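Mannosephosphate isomerase, putative (PDB 1ZX5) probably interconverts D-mannose 6-phosphate and D-fructose 6-phosphate as a zinc-dependent isomerase of the type 1 mannose-6-phosphate isomerase family. Local coordinates at residues Glu118-Val123 / Phe230-Val235; Thr167-Pro172 / Gly223-Glu228. One frame throughout, in Å; residues are numbered along the deposited sequence.

From the N terminus, the chain first lays down the six-stranded antiparallel sheet, in which strands 119-123 and 167-170 are neighbours. It then enters a five-stranded sheet through the neighbouring strands 224-226 and 230-237. Contact 1 (118-123 with 230-235) closes a loop of 106 intervening residues. Contact 2 (167-172 with 223-228) closes a shorter one of 50 residues, nested inside the first. Both tie together the same two sheets, and their centres lie about 6 Å apart. Probable backbone hydrogen bonds join them within each sheet, W121 N to F168 O (2.8 Å) and V234 N to G223 O (2.8 Å).

Contact 1: residues Glu118-Val123 / Phe230-Val235; sequences ESAWLV and FGLEVV
E118, A120 and L122 pack on F230, L232 and V234 in a buried, face-to-face contact between two antiparallel sheets. It joins the type I catalytic domain to the second, also cupin-type, domain of the enzyme. The two strand segments run nearly parallel, at 13°, with their axes 8.0 Å apart at closest. No hydrogen bond crosses; the contact is side-chain packing, with the backbone of 118-120 meeting the F230 ring edge. A120 and L122 face L232 and V234, and E118 and the F230 ring extend the row. At that end F230 CZ lies 3.5 Å from the carbonyl O of E118, which sits in the ring plane. The E118 side chain comes from the opposite direction, its carboxylate turned 88° from the ring. Its OE2 stands above the ring plane, 3.7 Å from F230 CE2, and also makes a weak hydrogen bond to T227 OG1. In the middle, L232 splits its methyls between two partners: CD1 meets L122 CB (4.1 Å), while CD2 meets A120 CB (4.0 Å), which lies between it and F230 CE1. L122 carries its CG anti to the backbone N (chi1 -179°), and both its methyls reach the last partner, V234, CD2 lying 3.7 Å from V234 CG2. Away from the seam, W121 points to the other face of its sheet, where its ring meets that of H176, and E233 turns outward to a salt bridge with R295. Strand 119-123 is flanked by 181-188 and 167-170, and strand 230-237 by 224-226 and 291-298; V186 of the first sheet adds to the packing on F230, V294 of the second to that on L122, and Y165 touches both L122 and V234.

Contact 2: residues Thr167-Pro172 / Gly223-Glu228; sequences TFVIRP and GMAETE
T167 and V169 close over A225 where two cupin-type antiparallel sheets of this type 1 mannose-6-phosphate isomerase family member pack face to face. Strands 167-170 and 224-226 are the outermost members of their six- and five-stranded sheets, and the segments run nearly parallel, 10° apart, with axes 6.8 Å from each other. No direct hydrogen bond links them. The apolar part centres on the single methyl of A225, whose CB lies 3.7 Å from T167 CB and 4.0 Å from V169 CG2. The two V169 methyls are divided: CG2 lies beside A225 and the carbonyl O of E226, whereas CG1, anti to the backbone N (chi1 175°), makes a looser contact with T227 CG2 at 4.2 Å. Polar backbone meets side chain around T167. Its methyl CG2 comes to 3.5 Å from the backbone N of selenomethionine M224, and OG1 stands 3.3 Å from M224 O. The hydrogen bond of that hydroxyl, however, goes to K221 O, just ahead of the second segment, which fixes the rotation of the T167 side chain while its CB faces A225. On the outer side of strand 224-226, E226 points away from the contact and is held by Y297 OH and a salt bridge to K299. The backbone of 167-170 is also engaged beyond its sheet partner, T167 bonding with G220 and V169 with V218. A water-mediated link finishes the seam at the exposed end. The R171 side chain is extended beyond its CB, and V169 CG1 lies over the centre of one guanidinium face. R171 NH2 donates to a water at 2.8 Å, which in turn donates a hydrogen bond to E226 O at 2.7 Å.

Contact 1: residues Glu118-Val123 / Phe230-Val235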
ATOM      1  N   GLU A 118      -4.229  -6.739   5.997  1.00 30.08           N
ATOM      2  CA  GLU A 118      -5.106  -6.703   4.819  1.00 30.87           C
ATOM      3  C   GLU A 118      -4.562  -5.603   3.917  1.00 30.50           C
ATOM      4  O   GLU A 118      -3.996  -4.627   4.410  1.00 30.09           O
ATOM      5  CB  GLU A 118      -6.553  -6.401   5.216  1.00 30.70           C
ATOM      6  CG  GLU A 118      -6.713  -5.070   5.997  1.00 32.70           C
ATOM      7  CD  GLU A 118      -8.174  -4.711   6.351  1.00 33.05           C
ATOM      8  OE1 GLU A 118      -9.090  -5.543   6.106  1.00 33.90           O
ATOM      9  OE2 GLU A 118      -8.392  -3.587   6.884  1.00 33.09           O
ATOM     10  N   SER A 119      -4.713  -5.748   2.606  1.00 30.68           N
ATOM     11  CA  SER A 119      -4.212  -4.726   1.695  1.00 31.17           C
ATOM     12  C   SER A 119      -5.037  -4.511   0.435  1.00 30.78           C
ATOM     13  O   SER A 119      -5.743  -5.408  -0.048  1.00 30.95           O
ATOM     14  CB  SER A 119      -2.755  -5.001   1.329  1.00 31.89           C
ATOM     15  OG  SER A 119      -2.669  -6.213   0.632  1.00 36.27           O
ATOM     16  N   ALA A 120      -4.952  -3.283  -0.066  1.00 29.91           N
ATOM     17  CA  ALA A 120      -5.556  -2.886  -1.308  1.00 29.22           C
ATOM     18  C   ALA A 120      -4.423  -2.481  -2.265  1.00 29.27           C
ATOM     19  O   ALA A 120      -3.507  -1.746  -1.897  1.00 29.16           O
ATOM     20  CB  ALA A 120      -6.538  -1.741  -1.073  1.00 28.65           C
ATOM     21  N   TRP A 121      -4.491  -2.987  -3.489  1.00 29.44           N
ATOM     22  CA  TRP A 121      -3.457  -2.785  -4.502  1.00 29.29           C
ATOM     23  C   TRP A 121      -4.034  -1.944  -5.616  1.00 28.45           C
ATOM     24  O   TRP A 121      -5.165  -2.166  -6.030  1.00 28.23           O
ATOM     25  CB  TRP A 121      -3.061  -4.131  -5.112  1.00 30.66           C
ATOM     26  CG  TRP A 121      -2.196  -5.020  -4.269  1.00 32.01           C
ATOM     27  CD1 TRP A 121      -1.950  -4.922  -2.926  1.00 33.57           C
ATOM     28  CD2 TRP A 121      -1.479  -6.173  -4.726  1.00 34.77           C
ATOM     29  NE1 TRP A 121      -1.102  -5.927  -2.524  1.00 35.48           N
ATOM     30  CE2 TRP A 121      -0.795  -6.710  -3.612  1.00 35.97           C
ATOM     31  CE3 TRP A 121      -1.348  -6.810  -5.978  1.00 35.14           C
ATOM     32  CZ2 TRP A 121       0.009  -7.863  -3.707  1.00 35.69           C
ATOM     33  CZ3 TRP A 121      -0.542  -7.958  -6.074  1.00 34.53           C
ATOM     34  CH2 TRP A 121       0.124  -8.468  -4.947  1.00 34.01           C
ATOM     35  N   LEU A 122      -3.257  -0.970  -6.078  1.00 27.67           N
ATOM     36  CA  LEU A 122      -3.551  -0.220  -7.289  1.00 26.54           C
ATOM     37  C   LEU A 122      -2.349  -0.371  -8.214  1.00 26.96           C
ATOM     38  O   LEU A 122      -1.232   0.036  -7.894  1.00 27.25           O
ATOM     39  CB  LEU A 122      -3.824   1.260  -6.995  1.00 26.22           C
ATOM     40  CG  LEU A 122      -4.174   2.125  -8.220  1.00 25.79           C
ATOM     41  CD1 LEU A 122      -5.591   1.830  -8.768  1.00 22.13           C
ATOM     42  CD2 LEU A 122      -4.003   3.614  -7.897  1.00 24.85           C
ATOM     43  N   VAL A 123      -2.603  -0.972  -9.361  1.00 26.76           N
ATOM     44  CA  VAL A 123      -1.575  -1.344 -10.316  1.00 26.49           C
ATOM     45  C   VAL A 123      -1.396  -0.189 -11.311  1.00 26.26           C
ATOM     46  O   VAL A 123      -2.353   0.513 -11.619  1.00 25.74           O
ATOM     47  CB  VAL A 123      -2.033  -2.664 -11.005  1.00 27.36           C
ATOM     48  CG1 VAL A 123      -1.355  -2.897 -12.328  1.00 28.34           C
ATOM     49  CG2 VAL A 123      -1.885  -3.867 -10.045  1.00 25.17           C
ATOM     50  N   PHE A 230      -9.916   1.044   5.406  1.00 26.56           N
ATOM     51  CA  PHE A 230      -9.341   2.059   4.539  1.00 26.40           C
ATOM     52  C   PHE A 230      -9.695   1.795   3.073  1.00 26.03           C
ATOM     53  O   PHE A 230     -10.124   0.701   2.708  1.00 25.88           O
ATOM     54  CB  PHE A 230      -7.811   2.144   4.730  1.00 25.72           C
ATOM     55  CG  PHE A 230      -7.088   0.847   4.494  1.00 26.64           C
ATOM     56  CD1 PHE A 230      -6.761   0.432   3.196  1.00 26.72           C
ATOM     57  CD2 PHE A 230      -6.722   0.031   5.571  1.00 27.20           C
ATOM     58  CE1 PHE A 230      -6.086  -0.769   2.984  1.00 25.77           C
ATOM     59  CE2 PHE A 230      -6.047  -1.172   5.363  1.00 24.89           C
ATOM     60  CZ  PHE A 230      -5.728  -1.563   4.070  1.00 25.79           C
ATOM     61  N   GLY A 231      -9.503   2.802   2.234  1.00 25.75           N
ATOM     62  CA  GLY A 231      -9.719   2.626   0.809  1.00 25.53           C
ATOM     63  C   GLY A 231      -8.858   3.578   0.015  1.00 25.80           C
ATOM     64  O   GLY A 231      -8.133   4.402   0.574  1.00 25.47           O
ATOM     65  N   LEU A 232      -8.963   3.462  -1.301  1.00 25.93           N
ATOM     66  CA  LEU A 232      -8.245   4.309  -2.235  1.00 25.89           C
ATOM     67  C   LEU A 232      -9.146   4.509  -3.454  1.00 25.80           C
ATOM     68  O   LEU A 232      -9.926   3.618  -3.805  1.00 24.93           O
ATOM     69  CB  LEU A 232      -6.906   3.664  -2.634  1.00 25.63           C
ATOM     70  CG  LEU A 232      -6.926   2.353  -3.439  1.00 25.87           C
ATOM     71  CD1 LEU A 232      -7.051   2.621  -4.946  1.00 25.51           C
ATOM     72  CD2 LEU A 232      -5.657   1.541  -3.157  1.00 24.77           C
ATOM     73  N   GLU A 233      -9.047   5.679  -4.077  1.00 26.12           N
ATOM     74  CA  GLU A 233      -9.754   5.955  -5.334  1.00 27.43           C
ATOM     75  C   GLU A 233      -8.881   6.826  -6.205  1.00 26.54           C
ATOM     76  O   GLU A 233      -8.150   7.677  -5.701  1.00 26.57           O
ATOM     77  CB  GLU A 233     -11.098   6.654  -5.095  1.00 27.15           C
ATOM     78  CG  GLU A 233     -10.983   7.967  -4.304  1.00 29.69           C
ATOM     79  CD  GLU A 233     -12.295   8.717  -4.182  1.00 30.65           C
ATOM     80  OE1 GLU A 233     -13.323   8.216  -4.683  1.00 36.61           O
ATOM     81  OE2 GLU A 233     -12.294   9.831  -3.608  1.00 34.89           O
ATOM     82  N   VAL A 234      -8.960   6.603  -7.512  1.00 26.29           N
ATOM     83  CA  VAL A 234      -8.267   7.423  -8.483  1.00 25.83           C
ATOM     84  C   VAL A 234      -9.210   8.556  -8.915  1.00 25.80           C
ATOM     85  O   VAL A 234     -10.312   8.298  -9.383  1.00 25.74           O
ATOM     86  CB  VAL A 234      -7.806   6.576  -9.706  1.00 26.02           C
ATOM     87  CG1 VAL A 234      -7.108   7.456 -10.764  1.00 25.07           C
ATOM     88  CG2 VAL A 234      -6.880   5.432  -9.248  1.00 25.43           C
ATOM     89  N   VAL A 235      -8.786   9.802  -8.721  1.00 25.21           N
ATOM     90  CA  VAL A 235      -9.546  10.964  -9.173  1.00 24.64           C
ATOM     91  C   VAL A 235      -8.928  11.486 -10.473  1.00 25.13           C
ATOM     92  O   VAL A 235      -7.737  11.809 -10.504  1.00 24.84           O
ATOM     93  CB  VAL A 235      -9.554  12.084  -8.096  1.00 24.68           C
ATOM     94  CG1 VAL A 235     -10.498  13.255  -8.505  1.00 22.98           C
ATOM     95  CG2 VAL A 235      -9.943  11.503  -6.736  1.00 23.82           C
TER

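Contact 2: residues Thr167-Pro172 / Gly223-Glu228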
ATOM      1  N   THR A 167      -7.380  -2.914  -9.674  1.00 24.83           N
ATOM      2  CA  THR A 167      -7.197  -3.034  -8.241  1.00 24.64           C
ATOM      3  C   THR A 167      -7.404  -4.464  -7.763  1.00 25.51           C
ATOM      4  O   THR A 167      -8.084  -5.271  -8.409  1.00 25.64           O
ATOM      5  CB  THR A 167      -8.140  -2.093  -7.422  1.00 24.96           C
ATOM      6  OG1 THR A 167      -9.502  -2.469  -7.626  1.00 24.39           O
ATOM      7  CG2 THR A 167      -7.959  -0.624  -7.789  1.00 23.21           C
ATOM      8  N   PHE A 168      -6.796  -4.758  -6.616  1.00 26.08           N
ATOM      9  CA  PHE A 168      -6.936  -6.031  -5.936  1.00 26.92           C
ATOM     10  C   PHE A 168      -7.117  -5.759  -4.459  1.00 27.25           C
ATOM     11  O   PHE A 168      -6.649  -4.738  -3.946  1.00 27.42           O
ATOM     12  CB  PHE A 168      -5.691  -6.912  -6.169  1.00 26.89           C
ATOM     13  CG  PHE A 168      -5.488  -7.270  -7.605  1.00 27.06           C
ATOM     14  CD1 PHE A 168      -6.108  -8.391  -8.145  1.00 26.89           C
ATOM     15  CD2 PHE A 168      -4.723  -6.460  -8.434  1.00 26.91           C
ATOM     16  CE1 PHE A 168      -5.958  -8.717  -9.492  1.00 27.29           C
ATOM     17  CE2 PHE A 168      -4.567  -6.776  -9.782  1.00 28.17           C
ATOM     18  CZ  PHE A 168      -5.188  -7.907 -10.311  1.00 27.23           C
ATOM     19  N   VAL A 169      -7.813  -6.666  -3.785  1.00 27.34           N
ATOM     20  CA  VAL A 169      -7.872  -6.655  -2.333  1.00 27.46           C
ATOM     21  C   VAL A 169      -7.369  -8.012  -1.874  1.00 27.63           C
ATOM     22  O   VAL A 169      -7.956  -9.044  -2.199  1.00 27.14           O
ATOM     23  CB  VAL A 169      -9.302  -6.370  -1.773  1.00 27.97           C
ATOM     24  CG1 VAL A 169      -9.315  -6.499  -0.232  1.00 27.25           C
ATOM     25  CG2 VAL A 169      -9.796  -4.970  -2.205  1.00 26.93           C
ATOM     26  N   ILE A 170      -6.246  -7.995  -1.153  1.00 27.73           N
ATOM     27  CA  ILE A 170      -5.595  -9.214  -0.691  1.00 27.57           C
ATOM     28  C   ILE A 170      -5.885  -9.381   0.790  1.00 27.62           C
ATOM     29  O   ILE A 170      -5.339  -8.661   1.638  1.00 26.80           O
ATOM     30  CB  ILE A 170      -4.050  -9.198  -0.963  1.00 27.77           C
ATOM     31  CG1 ILE A 170      -3.744  -8.803  -2.420  1.00 27.49           C
ATOM     32  CG2 ILE A 170      -3.425 -10.546  -0.592  1.00 27.42           C
ATOM     33  CD1 ILE A 170      -4.266  -9.773  -3.474  1.00 28.47           C
ATOM     34  N   ARG A 171      -6.765 -10.332   1.080  1.00 27.97           N
ATOM     35  CA  ARG A 171      -7.199 -10.625   2.443  1.00 28.94           C
ATOM     36  C   ARG A 171      -6.283 -11.653   3.129  1.00 28.35           C
ATOM     37  O   ARG A 171      -5.590 -12.427   2.456  1.00 28.03           O
ATOM     38  CB  ARG A 171      -8.663 -11.086   2.431  1.00 28.75           C
ATOM     39  CG  ARG A 171      -9.596  -9.962   1.990  1.00 30.50           C
ATOM     40  CD  ARG A 171     -11.087 -10.318   2.007  1.00 32.30           C
ATOM     41  NE  ARG A 171     -11.863  -9.167   1.523  1.00 38.93           N
ATOM     42  CZ  ARG A 171     -12.183  -8.957   0.244  1.00 41.48           C
ATOM     43  NH1 ARG A 171     -11.819  -9.831  -0.695  1.00 42.05           N
ATOM     44  NH2 ARG A 171     -12.867  -7.866  -0.102  1.00 42.34           N
ATOM     45  N   PRO A 172      -6.260 -11.649   4.476  1.00 28.24           N
ATOM     46  CA  PRO A 172      -5.428 -12.598   5.219  1.00 27.83           C
ATOM     47  C   PRO A 172      -5.669 -14.037   4.760  1.00 27.38           C
ATOM     48  O   PRO A 172      -6.814 -14.429   4.512  1.00 27.59           O
ATOM     49  CB  PRO A 172      -5.906 -12.416   6.659  1.00 28.04           C
ATOM     50  CG  PRO A 172      -6.376 -11.006   6.714  1.00 28.37           C
ATOM     51  CD  PRO A 172      -7.006 -10.742   5.376  1.00 28.07           C
ATOM     52  N   GLY A 223      -9.740   1.513 -10.647  1.00 29.87           N
ATOM     53  CA  GLY A 223      -9.382   2.745  -9.946  1.00 30.72           C
ATOM     54  C   GLY A 223      -9.932   2.925  -8.538  1.00 32.08           C
ATOM     55  O   GLY A 223      -9.910   4.030  -8.011  1.00 31.50           O
HETATM   56  N   MSE A 224     -10.392   1.849  -7.906  1.00 33.16           N
HETATM   57  CA  MSE A 224     -11.159   1.976  -6.677  1.00 37.21           C
HETATM   58  C   MSE A 224     -11.204   0.659  -5.919  1.00 34.40           C
HETATM   59  O   MSE A 224     -11.702  -0.343  -6.435  1.00 34.07           O
HETATM   60  CB  MSE A 224     -12.575   2.373  -7.063  1.00 36.44           C
HETATM   61  CG  MSE A 224     -13.351   3.181  -6.084  1.00 41.44           C
HETATM   62 SE   MSE A 224     -15.109   3.478  -6.979  0.80 50.66          SE
HETATM   63  CE  MSE A 224     -16.214   2.304  -5.830  1.00 50.48           C
ATOM     64  N   ALA A 225     -10.688   0.660  -4.694  1.00 33.30           N
ATOM     65  CA  ALA A 225     -10.740  -0.517  -3.835  1.00 32.83           C
ATOM     66  C   ALA A 225     -10.768  -0.115  -2.369  1.00 32.81           C
ATOM     67  O   ALA A 225     -10.255   0.944  -2.002  1.00 32.38           O
ATOM     68  CB  ALA A 225      -9.540  -1.443  -4.107  1.00 32.68           C
ATOM     69  N   GLU A 226     -11.365  -0.967  -1.535  1.00 32.91           N
ATOM     70  CA  GLU A 226     -11.358  -0.754  -0.094  1.00 34.08           C
ATOM     71  C   GLU A 226     -11.406  -2.036   0.743  1.00 33.58           C
ATOM     72  O   GLU A 226     -11.778  -3.110   0.265  1.00 33.09           O
ATOM     73  CB  GLU A 226     -12.437   0.259   0.352  1.00 33.88           C
ATOM     74  CG  GLU A 226     -13.837   0.010  -0.143  1.00 36.49           C
ATOM     75  CD  GLU A 226     -14.832   1.115   0.251  1.00 36.62           C
ATOM     76  OE1 GLU A 226     -14.597   2.329   0.003  1.00 39.85           O
ATOM     77  OE2 GLU A 226     -15.866   0.754   0.829  1.00 40.32           O
ATOM     78  N   THR A 227     -10.974  -1.900   1.992  1.00 33.61           N
ATOM     79  CA  THR A 227     -11.155  -2.921   3.011  1.00 33.39           C
ATOM     80  C   THR A 227     -12.166  -2.324   3.987  1.00 33.71           C
ATOM     81  O   THR A 227     -12.820  -1.329   3.650  1.00 33.64           O
ATOM     82  CB  THR A 227      -9.822  -3.273   3.700  1.00 33.24           C
ATOM     83  OG1 THR A 227      -9.406  -2.186   4.534  1.00 33.34           O
ATOM     84  CG2 THR A 227      -8.732  -3.561   2.669  1.00 32.06           C
ATOM     85  N   GLU A 228     -12.322  -2.890   5.185  1.00 33.73           N
ATOM     86  CA  GLU A 228     -13.263  -2.280   6.131  1.00 33.72           C
ATOM     87  C   GLU A 228     -12.626  -1.110   6.870  1.00 32.12           C
ATOM     88  O   GLU A 228     -13.318  -0.350   7.537  1.00 32.28           O
ATOM     89  CB  GLU A 228     -13.854  -3.305   7.119  1.00 35.25           C
ATOM     90  CG  GLU A 228     -14.999  -4.201   6.548  1.00 39.83           C
ATOM     91  CD  GLU A 228     -16.322  -3.442   6.302  1.00 46.40           C
ATOM     92  OE1 GLU A 228     -17.301  -3.696   7.044  1.00 49.27           O
ATOM     93  OE2 GLU A 228     -16.397  -2.595   5.369  1.00 49.20           O
TER
HETATM   94  O   HOH W   1     -13.264  -5.252   0.779  1.00 52.31           O